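Local coordinates for SnoaL-like domain protein (Mycobacterium hassiacum, PDB 6P44) that probably isomerises the double bond of 3-oxo-Delta5-steroids to the conjugated Delta4 position, acting as a thermophilic ketosteroid isomerase of the SnoaL-like family, at residues H12-F17 with A28-D33; A34-P39 with K109-Y114; G74-F79 with I97-F102. The protein carries 1 engineered substitution. All blocks are in the same frame, centred on the assembly; numbering follows the deposited sequence.

Contact 1: H12-F17 with A28-D33; sequences HRYLEF and ALYADD. With DNX (3,4-dinitrophenol), chain H.
Leu29 drives its forked end between Arg13, Tyr14 and Phe17, where helix 4-20 turns one flank to the end of helix 23-29. Its CD1 branch comes up against the helix backbone, 3.6 Å from Tyr14 N, and also meets Tyr14 CB. The same methyl lies at the edge of the Phe17 ring, near the ring plane, 3.8 Å from Phe17 CD2. The other branch, CD2, turns to the Arg13 guanidinium, 4.1 Å from NH2. A branched leucine suits this place because its two methyls can serve different neighbours.

Deeper in, the rings of Tyr14 and Tyr30 pass at a slant, Tyr14 CE1 lying 4.0 Å from Tyr30 OH. With CG anti to the backbone N (chi1 172°), Tyr14 sends its ring inward, and its OH reaches O1 of the dinitrophenol at 2.5 Å. The ligand oxygen sits at the ring edge, in the plane of the tyrosine. Tyr55 OH is hydrogen-bonded to both Tyr14 OH and Tyr30 OH, so the hydroxyls run from the ligand through Tyr14 and Tyr55 to Tyr30. The very short hydrogen bond, backed by this network, is consistent with the oxyanion hole of ketosteroid isomerases, where negative charge on a bound oxygen would be stabilised.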
# COMPACT_ATOMS: atom_id res chain seq x y z
N HIS B 12 -10.17 -5.97 10.28
CA HIS B 12 -11.03 -5.33 11.27
C HIS B 12 -10.72 -5.83 12.68
O HIS B 12 -10.76 -5.04 13.64
CB HIS B 12 -12.50 -5.52 10.91
CG HIS B 12 -12.97 -4.56 9.87
ND1 HIS B 12 -13.57 -3.36 10.17
CD2 HIS B 12 -12.93 -4.63 8.52
CE1 HIS B 12 -13.88 -2.73 9.05
NE2 HIS B 12 -13.50 -3.48 8.03
N ARG B 13 -10.36 -7.09 12.85
CA ARG B 13 -10.03 -7.53 14.20
C ARG B 13 -8.68 -6.99 14.64
O ARG B 13 -8.49 -6.69 15.83
CB ARG B 13 -10.09 -9.03 14.30
CG ARG B 13 -11.50 -9.53 14.13
CD ARG B 13 -11.61 -10.93 14.62
NE ARG B 13 -10.58 -11.79 14.05
CZ ARG B 13 -10.59 -12.23 12.79
NH1 ARG B 13 -11.57 -11.90 11.97
NH2 ARG B 13 -9.60 -13.01 12.36
N TYR B 14 -7.74 -6.83 13.70
CA TYR B 14 -6.49 -6.15 14.03
C TYR B 14 -6.77 -4.76 14.57
O TYR B 14 -6.25 -4.37 15.62
CB TYR B 14 -5.63 -6.09 12.76
CG TYR B 14 -4.40 -5.25 12.90
CD1 TYR B 14 -3.32 -5.71 13.62
CD2 TYR B 14 -4.31 -3.99 12.34
CE1 TYR B 14 -2.18 -4.95 13.78
CE2 TYR B 14 -3.17 -3.21 12.48
CZ TYR B 14 -2.10 -3.71 13.20
OH TYR B 14 -0.95 -2.97 13.38
N LEU B 15 -7.62 -4.00 13.87
CA LEU B 15 -7.91 -2.64 14.30
C LEU B 15 -8.66 -2.62 15.62
O LEU B 15 -8.48 -1.70 16.42
CB LEU B 15 -8.64 -1.87 13.18
CG LEU B 15 -7.77 -1.64 11.93
CD1 LEU B 15 -8.53 -0.96 10.78
CD2 LEU B 15 -6.48 -0.85 12.25
N GLU B 16 -9.51 -3.62 15.87
CA GLU B 16 -10.15 -3.75 17.17
C GLU B 16 -9.12 -3.92 18.28
O GLU B 16 -9.17 -3.23 19.30
CB GLU B 16 -11.10 -4.96 17.16
CG GLU B 16 -11.67 -5.30 18.51
CD GLU B 16 -12.39 -6.61 18.50
OE1 GLU B 16 -12.71 -7.10 17.39
OE2 GLU B 16 -12.64 -7.15 19.60
N PHE B 17 -8.18 -4.84 18.08
CA PHE B 17 -7.18 -5.12 19.11
C PHE B 17 -6.23 -3.94 19.30
O PHE B 17 -5.74 -3.71 20.41
CB PHE B 17 -6.41 -6.39 18.76
CG PHE B 17 -7.27 -7.61 18.59
CD1 PHE B 17 -8.40 -7.79 19.35
CD2 PHE B 17 -6.93 -8.57 17.66
CE1 PHE B 17 -9.19 -8.93 19.19
CE2 PHE B 17 -7.70 -9.71 17.49
CZ PHE B 17 -8.83 -9.88 18.26
N ALA B 28 -1.44 -12.80 17.86
CA ALA B 28 -2.05 -14.06 17.46
C ALA B 28 -2.60 -14.02 16.04
O ALA B 28 -2.83 -15.08 15.45
CB ALA B 28 -3.16 -14.43 18.45
N LEU B 29 -2.84 -12.83 15.49
CA LEU B 29 -3.29 -12.74 14.11
C LEU B 29 -2.17 -12.99 13.11
O LEU B 29 -2.45 -13.30 11.95
CB LEU B 29 -3.88 -11.35 13.83
CG LEU B 29 -5.11 -10.97 14.65
CD1 LEU B 29 -5.55 -9.58 14.26
CD2 LEU B 29 -6.24 -11.97 14.42
N TYR B 30 -0.93 -12.84 13.54
CA TYR B 30 0.21 -12.97 12.64
C TYR B 30 0.69 -14.41 12.57
O TYR B 30 0.57 -15.18 13.53
CB TYR B 30 1.36 -12.09 13.12
CG TYR B 30 1.20 -10.62 12.80
CD1 TYR B 30 1.67 -10.11 11.60
CD2 TYR B 30 0.62 -9.73 13.71
CE1 TYR B 30 1.59 -8.77 11.30
CE2 TYR B 30 0.54 -8.37 13.42
CZ TYR B 30 1.01 -7.90 12.20
OH TYR B 30 0.96 -6.57 11.85
N ALA B 31 1.22 -14.77 11.40
CA ALA B 31 1.86 -16.05 11.19
C ALA B 31 3.14 -16.17 12.01
O ALA B 31 3.74 -15.18 12.42
CB ALA B 31 2.19 -16.21 9.70
N ASP B 32 3.58 -17.42 12.23
CA ASP B 32 4.77 -17.66 13.03
C ASP B 32 5.99 -16.95 12.47
O ASP B 32 6.85 -16.48 13.23
CB ASP B 32 5.07 -19.16 13.11
CG ASP B 32 4.03 -19.96 13.91
OD1 ASP B 32 3.18 -19.38 14.62
OD2 ASP B 32 4.09 -21.20 13.82
N ASP B 33 6.11 -16.88 11.14
CA ASP B 33 7.25 -16.28 10.45
C ASP B 33 6.87 -14.97 9.75
O ASP B 33 7.49 -14.58 8.74
CB ASP B 33 7.83 -17.26 9.44
CG ASP B 33 6.84 -17.68 8.36
OD1 ASP B 33 5.62 -17.42 8.48
OD2 ASP B 33 7.30 -18.28 7.36
C1 DNX H . -0.13 0.17 12.84
C2 DNX H . -0.10 0.09 14.23
C3 DNX H . 0.50 1.10 14.94
N3 DNX H . 0.53 0.95 16.40
C4 DNX H . 1.06 2.19 14.30
N4 DNX H . 1.72 3.28 15.03
C5 DNX H . 1.02 2.28 12.92
C6 DNX H . 0.43 1.27 12.19
O1 DNX H . -0.71 -0.83 12.14
O31 DNX H . 1.45 0.33 16.90
O32 DNX H . -0.39 1.42 17.05
O41 DNX H . 2.72 3.78 14.54
O42 DNX H . 1.24 3.64 16.09

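Contact 2: A34-P39 with K109-Y114; sequences ATVENP and KSMKAY. Engineered in segment 34-39: Asn38 (natural residue Asp). With DNX (3,4-dinitrophenol), chain H.
One wall of the dinitrophenol pocket, probably the steroid site of the enzyme, is built here, where strand 34-37 runs parallel to strand 109-114 and leads into Asn38, an engineered residue replacing the natural Asp. Four backbone bonds join the strands: Thr35 N to Lys109 O, Met111 N to Thr35 O, Glu37 N to Met111 O and Ala113 N to Glu37 O.

On the pocket face, Met111 bends at chi2 and chi3 to bring CE 3.7 Å from Val36 CG1 and equally close, 3.7 Å, to O1 of the dinitrophenol. A flexible thioether can fit itself to both. Asn38 CG is anti to the backbone N (chi1 -180°), which carries the amide over one face of the ligand ring, with Asn38 ND2 3.4 Å from C5 of the dinitrophenol. Asn38 OD1 lies 3.4 Å from Ala113 CB and accepts a hydrogen bond from Trp115 NE1.

On the other face, Glu37 OE1 is 3.4 Å from Lys112 CE and 4.1 Å from Lys112 NZ, too long for a salt bridge. Glu37 OE2 bonds instead to Gly41 N, and Lys112 forms a salt bridge to Glu76 of the second subunit. A water links Thr35 OG1, 2.7 Å away, to Met111 O. Met111, Ala113 and Asn38 thus face the ligand, while charge and water gather beside Thr35, Glu37 and Lys112; the Trp115 bond probably limits amide rotation.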
# COMPACT_ATOMS: atom_id res chain seq x y z
N ALA B 34 5.87 -14.28 10.28
CA ALA B 34 5.40 -13.05 9.68
C ALA B 34 6.45 -11.96 9.80
O ALA B 34 7.36 -12.02 10.64
CB ALA B 34 4.13 -12.59 10.38
N THR B 35 6.29 -10.93 8.98
CA THR B 35 7.12 -9.74 9.04
C THR B 35 6.26 -8.50 9.28
O THR B 35 5.14 -8.40 8.78
CB THR B 35 7.92 -9.55 7.74
OG1 THR B 35 7.02 -9.47 6.62
CG2 THR B 35 8.87 -10.72 7.53
N VAL B 36 6.82 -7.56 10.03
CA VAL B 36 6.20 -6.25 10.24
C VAL B 36 7.24 -5.19 9.93
O VAL B 36 8.34 -5.21 10.50
CB VAL B 36 5.68 -6.07 11.68
CG1 VAL B 36 5.28 -4.60 11.93
CG2 VAL B 36 4.49 -6.99 11.93
N GLU B 37 6.89 -4.27 9.04
CA GLU B 37 7.75 -3.14 8.70
C GLU B 37 6.93 -1.88 8.98
O GLU B 37 6.06 -1.51 8.19
CB GLU B 37 8.21 -3.25 7.25
CG GLU B 37 9.32 -2.31 6.89
CD GLU B 37 9.80 -2.46 5.45
OE1 GLU B 37 9.62 -3.54 4.86
OE2 GLU B 37 10.37 -1.49 4.90
N ASN B 38 7.19 -1.25 10.12
CA ASN B 38 6.41 -0.11 10.59
C ASN B 38 7.34 0.91 11.23
O ASN B 38 7.78 0.70 12.37
CB ASN B 38 5.35 -0.54 11.60
CG ASN B 38 4.53 0.62 12.08
OD1 ASN B 38 4.54 1.67 11.46
ND2 ASN B 38 3.82 0.44 13.19
N PRO B 39 7.65 2.02 10.56
CA PRO B 39 7.21 2.37 9.20
C PRO B 39 8.04 1.67 8.14
O PRO B 39 9.16 1.20 8.41
CB PRO B 39 7.48 3.87 9.14
CG PRO B 39 8.68 4.04 9.98
CD PRO B 39 8.48 3.09 11.15
N LYS B 109 0.76 -12.68 6.95
CA LYS B 109 2.14 -12.99 6.56
C LYS B 109 3.05 -11.76 6.63
O LYS B 109 4.20 -11.87 7.06
CB LYS B 109 2.13 -13.55 5.14
CG LYS B 109 3.51 -13.81 4.51
CD LYS B 109 3.36 -14.24 3.05
CE LYS B 109 4.70 -14.54 2.39
NZ LYS B 109 4.56 -15.18 1.05
N SER B 110 2.55 -10.60 6.22
CA SER B 110 3.35 -9.39 6.23
C SER B 110 2.45 -8.19 6.49
O SER B 110 1.29 -8.16 6.07
CB SER B 110 4.12 -9.20 4.92
OG SER B 110 3.28 -8.89 3.83
N MET B 111 3.01 -7.18 7.15
CA MET B 111 2.38 -5.88 7.28
C MET B 111 3.41 -4.81 6.98
O MET B 111 4.58 -4.92 7.38
CB MET B 111 1.81 -5.68 8.69
CG MET B 111 1.08 -4.36 8.89
SD MET B 111 2.19 -2.99 9.35
CE MET B 111 2.01 -3.05 11.13
N LYS B 112 2.97 -3.79 6.25
CA LYS B 112 3.76 -2.60 5.95
C LYS B 112 2.88 -1.39 6.22
O LYS B 112 1.72 -1.37 5.82
CB LYS B 112 4.25 -2.60 4.50
CG LYS B 112 5.38 -3.55 4.24
CD LYS B 112 5.89 -3.46 2.81
CE LYS B 112 7.12 -4.33 2.67
NZ LYS B 112 7.66 -4.29 1.28
N ALA B 113 3.43 -0.39 6.91
CA ALA B 113 2.71 0.83 7.25
C ALA B 113 3.45 2.05 6.70
O ALA B 113 4.66 2.20 6.92
CB ALA B 113 2.50 0.96 8.77
N TYR B 114 2.73 2.90 5.99
CA TYR B 114 3.30 4.06 5.31
C TYR B 114 2.73 5.33 5.93
O TYR B 114 1.57 5.68 5.68
CB TYR B 114 2.99 4.02 3.81
CG TYR B 114 3.44 2.78 3.05
CD1 TYR B 114 2.70 1.61 3.10
CD2 TYR B 114 4.59 2.79 2.30
CE1 TYR B 114 3.08 0.49 2.41
CE2 TYR B 114 4.98 1.66 1.57
CZ TYR B 114 4.23 0.51 1.65
OH TYR B 114 4.58 -0.64 1.01
C1 DNX H . -0.13 0.17 12.84
C2 DNX H . -0.10 0.09 14.23
C3 DNX H . 0.50 1.10 14.94
N3 DNX H . 0.53 0.95 16.40
C4 DNX H . 1.06 2.19 14.30
N4 DNX H . 1.72 3.28 15.03
C5 DNX H . 1.02 2.28 12.92
C6 DNX H . 0.43 1.27 12.19
O1 DNX H . -0.71 -0.83 12.14
O31 DNX H . 1.45 0.33 16.90
O32 DNX H . -0.39 1.42 17.05
O41 DNX H . 2.72 3.78 14.54
O42 DNX H . 1.24 3.64 16.09
O HOH W 1 6.50 -6.81 6.27
O HOH W 2 6.90 -11.72 4.84

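Contact 3: G74-F79 with I97-F102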
# COMPACT_ATOMS: atom_id res chain seq x y z
N GLY B 74 -7.07 -10.50 -3.96
CA GLY B 74 -6.12 -11.60 -3.93
C GLY B 74 -5.84 -11.99 -2.49
O GLY B 74 -6.77 -12.18 -1.69
N HIS B 75 -4.56 -12.10 -2.15
CA HIS B 75 -4.13 -12.44 -0.80
C HIS B 75 -3.76 -11.22 0.03
O HIS B 75 -3.11 -11.35 1.08
CB HIS B 75 -2.95 -13.43 -0.85
CG HIS B 75 -3.25 -14.65 -1.65
ND1 HIS B 75 -4.16 -15.60 -1.24
CD2 HIS B 75 -2.79 -15.07 -2.85
CE1 HIS B 75 -4.23 -16.56 -2.15
NE2 HIS B 75 -3.41 -16.26 -3.14
N GLU B 76 -4.16 -10.03 -0.43
CA GLU B 76 -3.72 -8.78 0.16
C GLU B 76 -4.90 -7.92 0.60
O GLU B 76 -6.01 -8.04 0.09
CB GLU B 76 -2.86 -7.97 -0.83
CG GLU B 76 -1.79 -8.79 -1.54
CD GLU B 76 -0.61 -7.97 -2.02
OE1 GLU B 76 -0.41 -6.83 -1.54
OE2 GLU B 76 0.13 -8.48 -2.88
N VAL B 77 -4.62 -7.00 1.52
CA VAL B 77 -5.57 -5.94 1.85
C VAL B 77 -4.78 -4.64 1.98
O VAL B 77 -3.83 -4.57 2.76
CB VAL B 77 -6.34 -6.20 3.16
CG1 VAL B 77 -7.34 -5.08 3.38
CG2 VAL B 77 -7.05 -7.55 3.14
N ALA B 78 -5.16 -3.63 1.21
CA ALA B 78 -4.64 -2.28 1.36
C ALA B 78 -5.72 -1.45 2.02
O ALA B 78 -6.89 -1.52 1.61
CB ALA B 78 -4.27 -1.65 0.02
N PHE B 79 -5.36 -0.69 3.04
CA PHE B 79 -6.35 0.09 3.77
C PHE B 79 -5.77 1.43 4.20
O PHE B 79 -4.61 1.52 4.58
CB PHE B 79 -7.01 -0.66 4.93
CG PHE B 79 -6.06 -1.32 5.92
CD1 PHE B 79 -5.31 -2.45 5.59
CD2 PHE B 79 -5.99 -0.84 7.21
CE1 PHE B 79 -4.49 -3.07 6.54
CE2 PHE B 79 -5.15 -1.45 8.15
CZ PHE B 79 -4.43 -2.56 7.81
N ILE B 97 -1.51 4.66 5.55
CA ILE B 97 -1.76 3.68 4.48
C ILE B 97 -1.05 2.40 4.88
O ILE B 97 0.16 2.42 5.13
CB ILE B 97 -1.27 4.16 3.10
CG1 ILE B 97 -2.02 5.41 2.65
CG2 ILE B 97 -1.44 3.04 2.06
CD1 ILE B 97 -1.45 6.05 1.40
N SER B 98 -1.79 1.30 4.93
CA SER B 98 -1.25 0.01 5.32
C SER B 98 -1.53 -1.03 4.26
O SER B 98 -2.55 -1.00 3.58
CB SER B 98 -1.86 -0.48 6.61
OG SER B 98 -1.50 0.37 7.68
N VAL B 99 -0.61 -1.99 4.13
CA VAL B 99 -0.83 -3.18 3.30
C VAL B 99 -0.49 -4.41 4.13
O VAL B 99 0.61 -4.50 4.71
CB VAL B 99 0.03 -3.16 2.02
CG1 VAL B 99 -0.13 -4.45 1.24
CG2 VAL B 99 -0.35 -1.98 1.15
N MET B 100 -1.42 -5.35 4.18
CA MET B 100 -1.18 -6.66 4.75
C MET B 100 -1.34 -7.74 3.69
O MET B 100 -2.14 -7.61 2.76
CB MET B 100 -2.15 -6.94 5.90
CG MET B 100 -1.82 -6.16 7.15
SD MET B 100 -3.04 -6.49 8.45
CE MET B 100 -2.24 -5.70 9.84
N THR B 101 -0.56 -8.81 3.82
CA THR B 101 -0.73 -9.99 3.00
C THR B 101 -0.95 -11.18 3.93
O THR B 101 -0.58 -11.14 5.10
CB THR B 101 0.46 -10.25 2.07
OG1 THR B 101 1.58 -10.72 2.83
CG2 THR B 101 0.84 -9.00 1.29
N PHE B 102 -1.58 -12.21 3.38
CA PHE B 102 -2.13 -13.30 4.19
C PHE B 102 -1.69 -14.65 3.65
O PHE B 102 -1.60 -14.84 2.44
CB PHE B 102 -3.67 -13.19 4.20
CG PHE B 102 -4.14 -11.93 4.85
CD1 PHE B 102 -4.13 -10.74 4.13
CD2 PHE B 102 -4.48 -11.91 6.19
CE1 PHE B 102 -4.49 -9.56 4.73
CE2 PHE B 102 -4.86 -10.74 6.80
CZ PHE B 102 -4.83 -9.55 6.08
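Ser98 CB sits over one face of the Phe79 ring, 3.7 Å from its centroid and 18° off the normal, a CH-pi contact. Phe79 can cover its neighbour because chi1 of 52° places CG between the backbone N and carbonyl carbon, folding the ring over the adjoining strand; the short Ser98 lets the ring lie this close. Met100 comes to the edge instead, its CG 4.1 Å from Phe79 CE1, and its sulfur makes an oblique Met-aromatic contact. Farther along this face, Val77 CG2 packs 3.6 Å from Phe102 CE1, while His75 O lies at the edge of the Phe102 ring, in its plane.

The opposite face carries Glu76, Ala78, Val99 and Thr101. Ala78 CB meets Val99 CG2, and Glu76 lies alongside Thr101, with Glu76 CD 3.8 Å from Thr101 CG2. Paired backbone bonds set this register: Val77 and Met100 bond to each other in both directions, as do Phe79 and Ser98, whereas Phe102 N gives a single bond to His75 O at a bent 132°.

In the next shell, Trp81 NE1 bonds to Ser98 OG, and helix 4-20 covers Phe79 through Val11. The carboxylate of Glu76 suits the dimer interface, forming a salt bridge to Lys112 and a hydrogen bond to Tyr114 OH, both of the second subunit. One face thus packs against a helix and the other at the interface, an antiparallel hairpin characteristic of the curved sheet of the NTF2-like cone fold.

Contacts 1, 2 and 3 occupy one SnoaL-like domain, their centres 10 to 13 Å apart. Contact 1 comes first in the chain, and strand 30-31 turns a corner at Asp32 and Asp33 into strand 34-37 of contact 2; the hairpin of contact 3 is formed within the long excursion before strand 109-114 returns. Strands 92-102 and 108-121 are neighbours in the mixed sheet, so contacts 2 and 3 share it, joined by a backbone hydrogen bond from Tyr114 N to Ile97 O. Met100 and Met111 pack together and against Tyr14 and Tyr30, linking the sheet to helix 4-20 and strand 30-31. Contacts 1 and 2 touch the dinitrophenol, while contacts 2 and 3 touch the second subunit, so pocket and dimer interface use a common sheet.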